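Local coordinates for protein phospholipase C-beta (PLC-beta) (Sepia officinalis, PDB 3QR0) that belongs to the phospholipase C-beta family, combining a PH domain, EF-hand-like domains, a TIM-barrel core that holds a calcium ion, and a C2 domain, at residues L67-R71 and N752-L758; D46-F51 and E156-R161; F730-R734 and V748-E753. All blocks are in the same frame, centred on the assembly; numbering follows the deposited sequence.

Contact 1. Residues L67-R71 and N752-L758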
loop_
_atom_site.group_PDB
_atom_site.type_symbol
_atom_site.label_atom_id
_atom_site.label_comp_id
_atom_site.label_asym_id
_atom_site.label_seq_id
_atom_site.Cartn_x
_atom_site.Cartn_y
_atom_site.Cartn_z
ATOM N N LEU A 67 -3.774 -12.777 9.153
ATOM C CA LEU A 67 -2.833 -12.707 8.037
ATOM C C LEU A 67 -2.824 -11.335 7.347
ATOM O O LEU A 67 -1.903 -11.035 6.586
ATOM C CB LEU A 67 -3.114 -13.813 7.020
ATOM C CG LEU A 67 -2.884 -15.245 7.510
ATOM C CD1 LEU A 67 -3.108 -16.233 6.381
ATOM C CD2 LEU A 67 -1.484 -15.421 8.094
ATOM N N ALA A 68 -3.828 -10.507 7.638
ATOM C CA ALA A 68 -3.854 -9.113 7.189
ATOM C C ALA A 68 -2.635 -8.308 7.663
ATOM O O ALA A 68 -2.282 -7.313 7.042
ATOM C CB ALA A 68 -5.135 -8.432 7.648
ATOM N N TYR A 69 -2.009 -8.727 8.762
ATOM C CA TYR A 69 -0.851 -8.014 9.304
ATOM C C TYR A 69 0.441 -8.839 9.278
ATOM O O TYR A 69 1.461 -8.416 9.812
ATOM C CB TYR A 69 -1.186 -7.510 10.706
ATOM C CG TYR A 69 -2.533 -6.809 10.725
ATOM C CD1 TYR A 69 -2.750 -5.670 9.955
ATOM C CD2 TYR A 69 -3.596 -7.307 11.473
ATOM C CE1 TYR A 69 -3.986 -5.039 9.936
ATOM C CE2 TYR A 69 -4.838 -6.683 11.461
ATOM C CZ TYR A 69 -5.026 -5.551 10.693
ATOM O OH TYR A 69 -6.251 -4.924 10.681
ATOM N N VAL A 70 0.405 -10.003 8.632
ATOM C CA VAL A 70 1.612 -10.805 8.453
ATOM C C VAL A 70 2.459 -10.154 7.360
ATOM O O VAL A 70 1.947 -9.790 6.296
ATOM C CB VAL A 70 1.294 -12.278 8.118
ATOM C CG1 VAL A 70 2.524 -12.983 7.553
ATOM C CG2 VAL A 70 0.780 -12.995 9.371
ATOM N N ARG A 71 3.744 -9.980 7.653
ATOM C CA ARG A 71 4.663 -9.254 6.773
ATOM C C ARG A 71 5.585 -10.183 6.013
ATOM O O ARG A 71 5.893 -9.957 4.842
ATOM C CB ARG A 71 5.494 -8.268 7.600
ATOM C CG ARG A 71 4.662 -7.201 8.298
ATOM C CD ARG A 71 4.019 -6.262 7.308
ATOM N NE ARG A 71 3.034 -5.380 7.926
ATOM C CZ ARG A 71 2.432 -4.368 7.306
ATOM N NH1 ARG A 71 2.712 -4.080 6.041
ATOM N NH2 ARG A 71 1.548 -3.630 7.961
ATOM N N ASN A 752 -5.057 1.039 7.266
ATOM C CA ASN A 752 -4.170 1.741 8.186
ATOM C C ASN A 752 -3.103 2.494 7.387
ATOM O O ASN A 752 -3.174 2.550 6.157
ATOM C CB ASN A 752 -3.593 0.805 9.268
ATOM C CG ASN A 752 -2.704 -0.296 8.719
ATOM O OD1 ASN A 752 -2.146 -0.201 7.625
ATOM N ND2 ASN A 752 -2.560 -1.360 9.503
ATOM N N GLU A 753 -2.132 3.081 8.077
ATOM C CA GLU A 753 -1.127 3.928 7.418
ATOM C C GLU A 753 -0.245 3.151 6.452
ATOM O O GLU A 753 0.202 3.701 5.443
ATOM C CB GLU A 753 -0.241 4.631 8.445
ATOM C CG GLU A 753 -0.962 5.607 9.346
ATOM C CD GLU A 753 -1.426 4.983 10.651
ATOM O OE1 GLU A 753 -1.682 3.754 10.688
ATOM O OE2 GLU A 753 -1.539 5.733 11.642
ATOM N N SER A 754 -0.006 1.871 6.749
ATOM C CA SER A 754 0.779 0.999 5.860
ATOM C C SER A 754 -0.062 0.414 4.720
ATOM O O SER A 754 0.416 -0.424 3.957
ATOM C CB SER A 754 1.432 -0.140 6.653
ATOM O OG SER A 754 0.472 -1.079 7.106
ATOM N N ASN A 755 -1.313 0.860 4.625
ATOM C CA ASN A 755 -2.271 0.415 3.615
ATOM C C ASN A 755 -2.713 -1.040 3.764
ATOM O O ASN A 755 -3.118 -1.666 2.791
ATOM C CB ASN A 755 -1.766 0.678 2.181
ATOM C CG ASN A 755 -2.910 0.880 1.182
ATOM O OD1 ASN A 755 -3.949 1.460 1.513
ATOM N ND2 ASN A 755 -2.723 0.401 -0.040
ATOM N N ARG A 756 -2.655 -1.575 4.980
ATOM C CA ARG A 756 -3.260 -2.874 5.258
ATOM C C ARG A 756 -4.673 -2.675 5.816
ATOM O O ARG A 756 -4.948 -1.663 6.468
ATOM C CB ARG A 756 -2.397 -3.702 6.219
ATOM C CG ARG A 756 -1.098 -4.236 5.592
ATOM C CD ARG A 756 -1.388 -5.242 4.478
ATOM N NE ARG A 756 -0.184 -5.867 3.935
ATOM C CZ ARG A 756 0.400 -6.964 4.416
ATOM N NH1 ARG A 756 -0.081 -7.593 5.483
ATOM N NH2 ARG A 756 1.492 -7.433 3.824
ATOM N N PRO A 757 -5.572 -3.646 5.572
ATOM C CA PRO A 757 -6.966 -3.500 5.994
ATOM C C PRO A 757 -7.152 -3.415 7.512
ATOM O O PRO A 757 -6.536 -4.172 8.264
ATOM C CB PRO A 757 -7.645 -4.776 5.456
ATOM C CG PRO A 757 -6.683 -5.414 4.540
ATOM C CD PRO A 757 -5.323 -4.952 4.932
ATOM N N LEU A 758 -7.997 -2.489 7.946
ATOM C CA LEU A 758 -8.488 -2.489 9.318
ATOM C C LEU A 758 -9.391 -3.695 9.566
ATOM O O LEU A 758 -9.498 -4.161 10.694
ATOM C CB LEU A 758 -9.276 -1.206 9.623
ATOM C CG LEU A 758 -8.493 -0.025 10.184
ATOM C CD1 LEU A 758 -7.494 0.465 9.174
ATOM C CD2 LEU A 758 -9.449 1.091 10.599
HETATM O O HOH W 1 2.291 -2.324 4.128
#

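Contact 2. Residues D46-F51 and E156-R161. With GOL (glycerol), chain F.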
loop_
_atom_site.group_PDB
_atom_site.type_symbol
_atom_site.label_atom_id
_atom_site.label_comp_id
_atom_site.label_asym_id
_atom_site.label_seq_id
_atom_site.Cartn_x
_atom_site.Cartn_y
_atom_site.Cartn_z
ATOM N N ASP A 46 -7.488 -21.283 8.309
ATOM C CA ASP A 46 -8.903 -21.427 7.968
ATOM C C ASP A 46 -9.040 -21.645 6.449
ATOM O O ASP A 46 -8.130 -21.308 5.682
ATOM C CB ASP A 46 -9.722 -20.230 8.433
ATOM C CG ASP A 46 -9.439 -18.992 7.626
ATOM O OD1 ASP A 46 -10.250 -18.668 6.733
ATOM O OD2 ASP A 46 -8.389 -18.361 7.875
ATOM N N PRO A 47 -10.172 -22.218 6.006
ATOM C CA PRO A 47 -10.309 -22.540 4.582
ATOM C C PRO A 47 -10.225 -21.354 3.606
ATOM O O PRO A 47 -10.014 -21.580 2.412
ATOM C CB PRO A 47 -11.689 -23.203 4.500
ATOM C CG PRO A 47 -11.969 -23.692 5.862
ATOM C CD PRO A 47 -11.317 -22.711 6.793
ATOM N N LYS A 48 -10.381 -20.120 4.088
ATOM C CA LYS A 48 -10.292 -18.938 3.214
ATOM C C LYS A 48 -8.928 -18.247 3.235
ATOM O O LYS A 48 -8.746 -17.244 2.553
ATOM C CB LYS A 48 -11.374 -17.915 3.585
ATOM C CG LYS A 48 -12.800 -18.436 3.434
ATOM C CD LYS A 48 -13.115 -18.797 1.995
ATOM C CE LYS A 48 -14.618 -18.843 1.741
ATOM N NZ LYS A 48 -14.929 -18.962 0.293
ATOM N N GLY A 49 -7.980 -18.773 4.011
ATOM C CA GLY A 49 -6.643 -18.189 4.100
ATOM C C GLY A 49 -6.597 -16.818 4.767
ATOM O O GLY A 49 -5.886 -15.925 4.306
ATOM N N TYR A 50 -7.349 -16.650 5.854
ATOM C CA TYR A 50 -7.397 -15.372 6.579
ATOM C C TYR A 50 -6.666 -15.381 7.914
ATOM O O TYR A 50 -6.213 -14.329 8.370
ATOM C CB TYR A 50 -8.844 -14.945 6.829
ATOM C CG TYR A 50 -9.634 -14.649 5.575
ATOM C CD1 TYR A 50 -9.039 -14.014 4.480
ATOM C CD2 TYR A 50 -10.980 -14.974 5.489
ATOM C CE1 TYR A 50 -9.759 -13.732 3.336
ATOM C CE2 TYR A 50 -11.713 -14.686 4.341
ATOM C CZ TYR A 50 -11.092 -14.063 3.272
ATOM O OH TYR A 50 -11.793 -13.770 2.125
ATOM N N PHE A 51 -6.577 -16.553 8.543
ATOM C CA PHE A 51 -5.986 -16.691 9.870
ATOM C C PHE A 51 -5.079 -17.899 9.958
ATOM O O PHE A 51 -5.370 -18.938 9.366
ATOM C CB PHE A 51 -7.080 -16.873 10.928
ATOM C CG PHE A 51 -8.047 -15.733 11.014
ATOM C CD1 PHE A 51 -7.714 -14.577 11.701
ATOM C CD2 PHE A 51 -9.303 -15.825 10.428
ATOM C CE1 PHE A 51 -8.612 -13.513 11.786
ATOM C CE2 PHE A 51 -10.207 -14.766 10.505
ATOM C CZ PHE A 51 -9.862 -13.613 11.188
ATOM N N GLU A 156 -17.682 -12.183 6.106
ATOM C CA GLU A 156 -17.385 -13.602 5.923
ATOM C C GLU A 156 -16.085 -14.020 6.634
ATOM O O GLU A 156 -16.002 -15.118 7.176
ATOM C CB GLU A 156 -17.315 -13.948 4.431
ATOM C CG GLU A 156 -17.243 -15.441 4.141
ATOM C CD GLU A 156 -17.043 -15.750 2.665
ATOM O OE1 GLU A 156 -16.248 -15.052 1.998
ATOM O OE2 GLU A 156 -17.668 -16.708 2.176
ATOM N N LYS A 157 -15.081 -13.149 6.625
ATOM C CA LYS A 157 -13.849 -13.369 7.396
ATOM C C LYS A 157 -14.143 -13.557 8.888
ATOM O O LYS A 157 -13.642 -14.496 9.518
ATOM C CB LYS A 157 -12.880 -12.202 7.200
ATOM C CG LYS A 157 -11.627 -12.271 8.055
ATOM C CD LYS A 157 -10.533 -11.360 7.515
ATOM C CE LYS A 157 -9.368 -11.257 8.491
ATOM N NZ LYS A 157 -8.227 -10.486 7.916
ATOM N N LEU A 158 -14.962 -12.665 9.440
ATOM C CA LEU A 158 -15.417 -12.784 10.821
ATOM C C LEU A 158 -16.176 -14.096 11.029
ATOM O O LEU A 158 -15.995 -14.768 12.052
ATOM C CB LEU A 158 -16.308 -11.593 11.200
ATOM C CG LEU A 158 -16.934 -11.590 12.594
ATOM C CD1 LEU A 158 -15.856 -11.647 13.671
ATOM C CD2 LEU A 158 -17.816 -10.367 12.780
ATOM N N TYR A 159 -17.027 -14.449 10.065
ATOM C CA TYR A 159 -17.776 -15.707 10.117
ATOM C C TYR A 159 -16.829 -16.904 10.208
ATOM O O TYR A 159 -17.048 -17.818 11.007
ATOM C CB TYR A 159 -18.697 -15.860 8.896
ATOM C CG TYR A 159 -19.409 -17.192 8.833
ATOM C CD1 TYR A 159 -20.580 -17.406 9.544
ATOM C CD2 TYR A 159 -18.899 -18.245 8.074
ATOM C CE1 TYR A 159 -21.236 -18.635 9.503
ATOM C CE2 TYR A 159 -19.549 -19.481 8.022
ATOM C CZ TYR A 159 -20.716 -19.664 8.739
ATOM O OH TYR A 159 -21.367 -20.873 8.701
ATOM N N PHE A 160 -15.784 -16.902 9.386
ATOM C CA PHE A 160 -14.820 -18.003 9.402
ATOM C C PHE A 160 -13.962 -18.019 10.662
ATOM O O PHE A 160 -13.564 -19.093 11.126
ATOM C CB PHE A 160 -13.960 -18.010 8.140
ATOM C CG PHE A 160 -14.580 -18.775 7.014
ATOM C CD1 PHE A 160 -15.446 -18.151 6.124
ATOM C CD2 PHE A 160 -14.337 -20.133 6.869
ATOM C CE1 PHE A 160 -16.037 -18.859 5.087
ATOM C CE2 PHE A 160 -14.925 -20.851 5.828
ATOM C CZ PHE A 160 -15.778 -20.210 4.939
ATOM N N ARG A 161 -13.700 -16.847 11.234
ATOM C CA ARG A 161 -13.044 -16.795 12.529
ATOM C C ARG A 161 -13.913 -17.497 13.574
ATOM O O ARG A 161 -13.432 -18.348 14.329
ATOM C CB ARG A 161 -12.757 -15.363 12.974
ATOM C CG ARG A 161 -11.793 -15.336 14.140
ATOM C CD ARG A 161 -11.659 -13.990 14.788
ATOM N NE ARG A 161 -11.179 -14.129 16.165
ATOM C CZ ARG A 161 -10.640 -13.155 16.892
ATOM N NH1 ARG A 161 -10.476 -11.935 16.389
ATOM N NH2 ARG A 161 -10.251 -13.410 18.134
HETATM C C1 GOL F . -14.571 -14.206 -1.261
HETATM O O1 GOL F . -15.773 -13.667 -1.764
HETATM C C2 GOL F . -14.650 -15.726 -1.331
HETATM O O2 GOL F . -15.373 -16.211 -0.222
HETATM C C3 GOL F . -13.262 -16.357 -1.349
HETATM O O3 GOL F . -13.255 -17.486 -2.197
HETATM O O HOH W 2 -14.276 -13.291 2.457
HETATM O O HOH W 3 -6.400 -12.054 6.634
#

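Contact 3. Residues F730-R734 and V748-E753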
loop_
_atom_site.group_PDB
_atom_site.type_symbol
_atom_site.label_atom_id
_atom_site.label_comp_id
_atom_site.label_asym_id
_atom_site.label_seq_id
_atom_site.Cartn_x
_atom_site.Cartn_y
_atom_site.Cartn_z
ATOM N N PHE A 730 -5.999 9.371 14.294
ATOM C CA PHE A 730 -6.227 8.654 13.047
ATOM C C PHE A 730 -6.886 7.297 13.291
ATOM O O PHE A 730 -6.475 6.559 14.182
ATOM C CB PHE A 730 -4.882 8.458 12.354
ATOM C CG PHE A 730 -4.964 7.743 11.040
ATOM C CD1 PHE A 730 -5.266 8.435 9.882
ATOM C CD2 PHE A 730 -4.700 6.382 10.958
ATOM C CE1 PHE A 730 -5.320 7.779 8.663
ATOM C CE2 PHE A 730 -4.756 5.721 9.745
ATOM C CZ PHE A 730 -5.065 6.422 8.598
ATOM N N ILE A 731 -7.908 6.971 12.498
ATOM C CA ILE A 731 -8.556 5.661 12.574
ATOM C C ILE A 731 -8.209 4.847 11.333
ATOM O O ILE A 731 -7.662 3.745 11.431
ATOM C CB ILE A 731 -10.085 5.783 12.697
ATOM C CG1 ILE A 731 -10.462 6.407 14.040
ATOM C CG2 ILE A 731 -10.744 4.420 12.541
ATOM C CD1 ILE A 731 -11.911 6.812 14.120
ATOM N N GLY A 732 -8.542 5.390 10.169
ATOM C CA GLY A 732 -8.264 4.724 8.907
ATOM C C GLY A 732 -8.444 5.649 7.722
ATOM O O GLY A 732 -8.953 6.765 7.860
ATOM N N HIS A 733 -8.011 5.186 6.557
ATOM C CA HIS A 733 -8.125 5.965 5.342
ATOM C C HIS A 733 -8.282 5.061 4.127
ATOM O O HIS A 733 -8.192 3.833 4.224
ATOM C CB HIS A 733 -6.894 6.869 5.180
ATOM C CG HIS A 733 -5.706 6.172 4.596
ATOM N ND1 HIS A 733 -5.025 6.658 3.503
ATOM C CD2 HIS A 733 -5.096 5.010 4.934
ATOM C CE1 HIS A 733 -4.044 5.826 3.192
ATOM N NE2 HIS A 733 -4.063 4.820 4.049
ATOM N N ARG A 734 -8.522 5.681 2.981
ATOM C CA ARG A 734 -8.530 4.973 1.706
ATOM C C ARG A 734 -8.182 5.936 0.576
ATOM O O ARG A 734 -8.794 6.995 0.457
ATOM C CB ARG A 734 -9.894 4.324 1.459
ATOM C CG ARG A 734 -9.939 3.370 0.267
ATOM C CD ARG A 734 -9.083 2.134 0.490
ATOM N NE ARG A 734 -9.122 1.253 -0.678
ATOM C CZ ARG A 734 -9.938 0.212 -0.831
ATOM N NH1 ARG A 734 -10.801 -0.138 0.123
ATOM N NH2 ARG A 734 -9.878 -0.498 -1.952
ATOM N N VAL A 748 -16.452 1.552 1.431
ATOM C CA VAL A 748 -15.037 1.857 1.320
ATOM C C VAL A 748 -14.322 1.275 2.539
ATOM O O VAL A 748 -14.176 1.960 3.551
ATOM C CB VAL A 748 -14.821 3.390 1.257
ATOM C CG1 VAL A 748 -13.355 3.721 0.996
ATOM C CG2 VAL A 748 -15.706 4.011 0.187
ATOM N N PRO A 749 -13.912 -0.010 2.465
ATOM C CA PRO A 749 -13.136 -0.574 3.569
ATOM C C PRO A 749 -11.893 0.259 3.847
ATOM O O PRO A 749 -11.164 0.627 2.919
ATOM C CB PRO A 749 -12.770 -1.975 3.067
ATOM C CG PRO A 749 -13.870 -2.314 2.100
ATOM C CD PRO A 749 -14.215 -1.018 1.433
ATOM N N LEU A 750 -11.673 0.573 5.115
ATOM C CA LEU A 750 -10.573 1.443 5.508
ATOM C C LEU A 750 -9.254 0.692 5.691
ATOM O O LEU A 750 -9.230 -0.495 6.023
ATOM C CB LEU A 750 -10.928 2.182 6.793
ATOM C CG LEU A 750 -12.121 3.127 6.693
ATOM C CD1 LEU A 750 -12.469 3.688 8.080
ATOM C CD2 LEU A 750 -11.829 4.260 5.711
ATOM N N ARG A 751 -8.165 1.422 5.476
ATOM C CA ARG A 751 -6.806 0.919 5.592
ATOM C C ARG A 751 -6.058 1.684 6.670
ATOM O O ARG A 751 -6.390 2.843 6.972
ATOM C CB ARG A 751 -6.074 1.115 4.267
ATOM C CG ARG A 751 -6.779 0.496 3.081
ATOM C CD ARG A 751 -6.612 -0.997 3.097
ATOM N NE ARG A 751 -7.326 -1.657 2.006
ATOM C CZ ARG A 751 -6.967 -1.622 0.724
ATOM N NH1 ARG A 751 -5.903 -0.935 0.323
ATOM N NH2 ARG A 751 -7.690 -2.280 -0.171
ATOM N N ASN A 752 -5.057 1.039 7.266
ATOM C CA ASN A 752 -4.170 1.741 8.186
ATOM C C ASN A 752 -3.103 2.494 7.387
ATOM O O ASN A 752 -3.174 2.550 6.157
ATOM C CB ASN A 752 -3.593 0.805 9.268
ATOM C CG ASN A 752 -2.704 -0.296 8.719
ATOM O OD1 ASN A 752 -2.146 -0.201 7.625
ATOM N ND2 ASN A 752 -2.560 -1.360 9.503
ATOM N N GLU A 753 -2.132 3.081 8.077
ATOM C CA GLU A 753 -1.127 3.928 7.418
ATOM C C GLU A 753 -0.245 3.151 6.452
ATOM O O GLU A 753 0.202 3.701 5.443
ATOM C CB GLU A 753 -0.241 4.631 8.445
ATOM C CG GLU A 753 -0.962 5.607 9.346
ATOM C CD GLU A 753 -1.426 4.983 10.651
ATOM O OE1 GLU A 753 -1.682 3.754 10.688
ATOM O OE2 GLU A 753 -1.539 5.733 11.642
HETATM O O HOH W 4 -1.473 3.821 3.069
#

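Contact 1. Residues L67-R71 and N752-L758
Ala68 and Pro757, the latter on the short strand 757-758, bring the two backbones to within 6.5 Å between their CA atoms, just after a type I turn from Asn752 to Asn755; no backbone-to-backbone hydrogen bond joins the segments, and side chains do the linking. Arg756 is the main one. A bend at chi2 (-65°) carries its guanidinium to the carbonyls of the 67-71 segment, where NH1 donates to Ala68 O at 2.7 Å and to Val70 O at 3.1 Å, while NH2 adds a weak bond to Val70 O. Both oxygens lie near the guanidinium plane, yet NH1 stands above each carbonyl plane. Arginine suits this place because its several coplanar N-H groups can serve two peptide oxygens at once. Arg71, likewise bent at chi2, runs past it the other way, and the two guanidinium groups stack with planes 20° apart. The positive charges thus meet face to face while each keeps its N-H bonds at the rim: Arg71 NH2 gives one to Ser754 OG (2.9 Å), and NH1 reaches Ser754 O through a water. Tyr69 reaches across with its hydroxyl: OH donates to Pro757 O at 2.5 Å, in the carbonyl plane on a lone pair. Asn752 OD1 accepts from Arg756 N, one residue past the turn, tying the turn's start to the residue that carries the guanidinium. Around this buried contact, Tyr142 forms a cation-pi pair with Arg756, helix 127-141 covers Leu67 and Val70, and helix 144-147 packs against Arg756 and Pro757 through Leu147.

Contact 2. Residues D46-F51 and E156-R161
Phe160 offers one ring face to Lys48, whose CG sits 3.6 Å from the ring centroid and only 10° off the normal, a CH-pi contact over the middle of the ring; Glu156 O of the same helix lies at the edge. The ring of Phe51 is covered on one face by Arg161 CG, 4.2 Å from its centroid, and meets Lys157 O at its edge. Tyr50 has Lys157 CD over one face and Lys48 O over the other. The contact therefore rests on aromatic rings packed against the aliphatic shafts of lysine and arginine, which can cover a ring with their methylenes and still bring the charged end to a polar partner. Lys157 is the clearest case: fully extended, with chi1 at 175°, it runs between Tyr50 and Phe51 to a salt bridge with Asp66, while a water ties its NZ to Tyr50 O. Arg161 likewise reaches Glu166. Lys48 NZ and Glu156 OE2 stay 4.0 Å apart, beyond a salt bridge, and O2 of a glycerol, probably from the crystallisation liquor, lies between the two residues, accepting from Lys48 NZ and donating to Glu156 OE1. Another water joins Tyr50 OH to Glu156 OE1.

Asp46 fixes the shape that presents these groups. OD2 accepts from Tyr50 N at 2.8 Å and from Phe51 N, while OD1 takes Lys48 N at 3.0 Å from above the carboxylate plane. Gly49 has positive phi, a conformation glycine adopts easily. The bond from Lys48 N to OD1 makes an Asx turn, and that from Gly49 N to Asp46 O closes a type I turn, in a loop between strands 39-45 and 51-54 of the PH-domain sheet that packs on helix 151-165 of the EF-hand region.

Contact 3. Residues F730-R734 and V748-E753
His733 and Arg751 form an antiparallel hydrogen-bonded pair: His733 N donates to Arg751 O at 2.9 Å and Arg751 N to His733 O at 2.7 Å. It is a single bridge, since the strands run at 121° to each other and soon diverge. Further along, a side chain takes over from the backbone. Arg734 NH1 donates to Pro749 O at 2.9 Å, on a lone pair and in the guanidinium plane, so a carbonyl left beyond the bridge still has a donor. With CG opposite its backbone N, Arg734 then bends at chi2 (66°), which brings the guanidinium to this oxygen and onto Arg751.

Strands 730-737 and 746-751 are edge strands of two different four-stranded sheets of the C2 beta sandwich, and here they touch, which is consistent with the steep angle. Beside the bridge, Ile731 and Gly732 both face Val723 in a classic beta bulge; Gly732 lies where Leu750 CB leaves no room for a side chain, and its bare CA sits 3.3 Å from Arg751 O.

The imidazole of His733 is supplied at both nitrogens: ND1 is hydrogen-bonded to Arg720 NE, and NE2 makes a weak bond to Asn752 O while also contacting a water that donates to Glu753 O. Arg734 and Arg751 stack their guanidinium groups with centres 3.8 Å apart and planes at 21°. This close approach of like charges is probably eased by Glu615, which forms a salt bridge with Arg751 NH1; NH2 of the same arginine has a weak bond to Asn148 OD1. Val748 CG1 packs on the shaft of Arg734, 3.5 Å from its CG. Glu753 and Phe730 slide past each other in opposite directions, OE2 coming obliquely to 3.3 Å from Phe730 CD2.

Contacts 1 and 3 are buried near the middle of the chain, their centres 10 Å apart, and share Asn752 and Glu753; strand 746-751 leads into strand 757-758, with Leu758 N probably bonded to Leu750 O. Contact 2 lies farther out and is partly buried. Contact 3 joins the two sheets of one domain through backbone pairing, whereas contacts 1 and 2 join the PH domain to other parts, the C2 side and the EF-hand region respectively. Stacked arginines and peptide carbonyls mark the two inner contacts, aromatic rings against alkyl chains the outer one. Leu67 N, probably bonded to Tyr50 O, connects contacts 1 and 2.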